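Local structure of Rio2 kinase (Chaetomium thermophilum, 4GYI) at residues L63-K68 and R76-G81. The protein probably transfers phosphate from ATP to serine and threonine residues as a magnesium-dependent atypical RIO-type kinase, and acts on the maturing pre-40S ribosomal subunit. Sequence-based numbering, arbitrary orientation.
Sequences LIARMK and RLTYGG
Ala65 and Arg76 face each other as an antiparallel hydrogen-bonded pair: Ala65 N reaches Arg76 O at 2.8 Å, and Arg76 N returns a bond to Ala65 O at 2.9 Å. A third backbone bond runs from Thr78 N to Leu63 O at 3.1 Å. Gly81 CA approaches the same carbonyl in a CA-H...O contact; lacking a side chain, glycine can sit this close. Thr78 caps the helix: its OG1, held between backbone N and carbonyl carbon (chi1 63°), accepts from Gly81 N at 3.2 Å and also bonds to Gly62 O. Its methyl CG2 meets Ala65 CB at 3.9 Å. On that face small Ala65 CB lies over one guanidinium face of Arg76, toward its rim. Arginine's long aliphatic part packs on flexible Met67, whose chain, turned at chi2 (-99°), brings SD to the guanidinium edge, 3.8 Å from Arg76 NE; NH1 bonds weakly to Leu77 O. Branched Ile64 and Leu77 occupy the other face, where both pack on Leu20 of helix 14-26. Leu63 lays CD2 against the Gly80-Gly81 peptide. Strands 64-68 and 75-77, the second running through Thr78 into helix 79-92, form the beta-hairpin wing of the winged helix-turn-helix domain that characterises the Rio2 N terminus.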
ATOM      1  N   LEU A  63       1.312   2.100  22.364  1.00 47.77           N
ATOM      2  CA  LEU A  63       0.502   1.291  21.465  1.00 48.48           C
ATOM      3  C   LEU A  63      -0.970   1.678  21.602  1.00 45.86           C
ATOM      4  O   LEU A  63      -1.775   1.449  20.699  1.00 42.43           O
ATOM      5  CB  LEU A  63       0.717  -0.197  21.764  1.00 39.76           C
ATOM      6  CG  LEU A  63       2.192  -0.570  21.604  1.00 43.82           C
ATOM      7  CD1 LEU A  63       2.472  -2.035  21.936  1.00 43.42           C
ATOM      8  CD2 LEU A  63       2.660  -0.241  20.189  1.00 43.01           C
ATOM      9  N   ILE A  64      -1.300   2.245  22.759  1.00 46.69           N
ATOM     10  CA  ILE A  64      -2.587   2.872  23.014  1.00 43.32           C
ATOM     11  C   ILE A  64      -2.339   4.184  23.738  1.00 51.20           C
ATOM     12  O   ILE A  64      -1.248   4.415  24.254  1.00 57.67           O
ATOM     13  CB  ILE A  64      -3.490   2.012  23.903  1.00 33.91           C
ATOM     14  CG1 ILE A  64      -2.820   1.794  25.264  1.00 47.27           C
ATOM     15  CG2 ILE A  64      -3.806   0.696  23.230  1.00 44.50           C
ATOM     16  CD1 ILE A  64      -3.626   0.971  26.243  1.00 44.08           C
ATOM     17  N   ALA A  65      -3.353   5.040  23.791  1.00 43.84           N
ATOM     18  CA  ALA A  65      -3.194   6.341  24.418  1.00 53.06           C
ATOM     19  C   ALA A  65      -4.445   6.748  25.201  1.00 58.31           C
ATOM     20  O   ALA A  65      -5.560   6.648  24.695  1.00 55.92           O
ATOM     21  CB  ALA A  65      -2.854   7.379  23.377  1.00 46.13           C
ATOM     22  N   ARG A  66      -4.249   7.195  26.438  1.00 63.50           N
ATOM     23  CA  ARG A  66      -5.360   7.603  27.296  1.00 67.75           C
ATOM     24  C   ARG A  66      -6.084   8.824  26.756  1.00 61.39           C
ATOM     25  O   ARG A  66      -5.457   9.793  26.333  1.00 60.89           O
ATOM     26  CB  ARG A  66      -4.877   7.873  28.726  1.00 81.87           C
ATOM     27  CG  ARG A  66      -5.738   8.869  29.497  1.00 94.39           C
ATOM     28  CD  ARG A  66      -5.511   8.797  31.006  1.00100.95           C
ATOM     29  NE  ARG A  66      -6.237   7.689  31.626  1.00 97.41           N
ATOM     30  CZ  ARG A  66      -7.523   7.737  31.962  1.00 95.59           C
ATOM     31  NH1 ARG A  66      -8.226   8.837  31.730  1.00 98.57           N
ATOM     32  NH2 ARG A  66      -8.107   6.685  32.524  1.00 95.21           N
ATOM     33  N   MET A  67      -7.409   8.764  26.753  1.00 68.20           N
ATOM     34  CA  MET A  67      -8.231   9.913  26.381  1.00 74.59           C
ATOM     35  C   MET A  67      -9.279  10.201  27.460  1.00 81.48           C
ATOM     36  O   MET A  67     -10.140   9.363  27.740  1.00 81.28           O
ATOM     37  CB  MET A  67      -8.936   9.663  25.045  1.00 67.94           C
ATOM     38  CG  MET A  67      -8.015   9.361  23.879  1.00 66.99           C
ATOM     39  SD  MET A  67      -7.697  10.795  22.843  1.00 91.71           S
ATOM     40  CE  MET A  67      -6.230  11.466  23.629  1.00112.98           C
ATOM     41  N   LYS A  68      -9.198  11.382  28.068  1.00 84.78           N
ATOM     42  CA  LYS A  68     -10.240  11.835  28.983  1.00 84.80           C
ATOM     43  C   LYS A  68     -11.147  12.804  28.248  1.00 88.48           C
ATOM     44  O   LYS A  68     -10.677  13.763  27.631  1.00 90.71           O
ATOM     45  CB  LYS A  68      -9.647  12.504  30.225  1.00 85.26           C
ATOM     46  N   ARG A  76      -7.432   5.001  23.255  1.00 47.63           N
ATOM     47  CA  ARG A  76      -7.543   4.729  21.835  1.00 44.83           C
ATOM     48  C   ARG A  76      -6.303   4.009  21.361  1.00 40.88           C
ATOM     49  O   ARG A  76      -5.229   4.129  21.951  1.00 45.54           O
ATOM     50  CB  ARG A  76      -7.714   6.019  21.033  1.00 46.11           C
ATOM     51  CG  ARG A  76      -6.529   6.948  21.122  1.00 51.37           C
ATOM     52  CD  ARG A  76      -6.696   8.157  20.213  1.00 54.02           C
ATOM     53  NE  ARG A  76      -5.547   9.051  20.309  1.00 57.24           N
ATOM     54  CZ  ARG A  76      -4.420   8.883  19.628  1.00 57.08           C
ATOM     55  NH1 ARG A  76      -4.295   7.855  18.799  1.00 58.05           N
ATOM     56  NH2 ARG A  76      -3.420   9.732  19.783  1.00 57.01           N
ATOM     57  N   LEU A  77      -6.465   3.269  20.277  1.00 39.95           N
ATOM     58  CA  LEU A  77      -5.349   2.662  19.588  1.00 39.16           C
ATOM     59  C   LEU A  77      -4.512   3.766  18.928  1.00 39.05           C
ATOM     60  O   LEU A  77      -5.066   4.732  18.402  1.00 39.69           O
ATOM     61  CB  LEU A  77      -5.920   1.727  18.535  1.00 46.18           C
ATOM     62  CG  LEU A  77      -5.064   0.674  17.861  1.00 46.98           C
ATOM     63  CD1 LEU A  77      -4.558  -0.310  18.893  1.00 49.97           C
ATOM     64  CD2 LEU A  77      -5.931  -0.018  16.813  1.00 39.82           C
ATOM     65  N   THR A  78      -3.186   3.651  18.972  1.00 32.44           N
ATOM     66  CA  THR A  78      -2.356   4.567  18.196  1.00 40.81           C
ATOM     67  C   THR A  78      -1.960   3.901  16.886  1.00 41.92           C
ATOM     68  O   THR A  78      -2.242   2.721  16.667  1.00 38.46           O
ATOM     69  CB  THR A  78      -1.073   4.982  18.926  1.00 42.83           C
ATOM     70  OG1 THR A  78      -0.253   3.825  19.146  1.00 36.94           O
ATOM     71  CG2 THR A  78      -1.400   5.664  20.241  1.00 45.66           C
ATOM     72  N   TYR A  79      -1.326   4.660  16.007  1.00 34.44           N
ATOM     73  CA  TYR A  79      -0.822   4.098  14.767  1.00 29.00           C
ATOM     74  C   TYR A  79       0.193   2.980  15.020  1.00 28.00           C
ATOM     75  O   TYR A  79       0.190   1.948  14.328  1.00 30.37           O
ATOM     76  CB  TYR A  79      -0.205   5.203  13.911  1.00 31.13           C
ATOM     77  CG  TYR A  79      -1.192   6.293  13.536  1.00 35.27           C
ATOM     78  CD1 TYR A  79      -2.303   6.000  12.767  1.00 31.03           C
ATOM     79  CD2 TYR A  79      -1.012   7.610  13.952  1.00 35.55           C
ATOM     80  CE1 TYR A  79      -3.199   6.968  12.413  1.00 39.47           C
ATOM     81  CE2 TYR A  79      -1.917   8.599  13.598  1.00 47.53           C
ATOM     82  CZ  TYR A  79      -3.008   8.268  12.814  1.00 44.45           C
ATOM     83  OH  TYR A  79      -3.940   9.209  12.441  1.00 40.23           O
ATOM     84  N   GLY A  80       1.049   3.182  16.021  1.00 32.14           N
ATOM     85  CA  GLY A  80       2.031   2.174  16.389  1.00 32.27           C
ATOM     86  C   GLY A  80       1.334   0.894  16.810  1.00 35.64           C
ATOM     87  O   GLY A  80       1.757  -0.206  16.449  1.00 38.55           O
ATOM     88  N   GLY A  81       0.247   1.041  17.565  1.00 40.23           N
ATOM     89  CA  GLY A  81      -0.537  -0.106  18.004  1.00 30.75           C
ATOM     90  C   GLY A  81      -1.068  -0.957  16.860  1.00 31.75           C
ATOM     91  O   GLY A  81      -0.972  -2.191  16.898  1.00 34.33           O
TER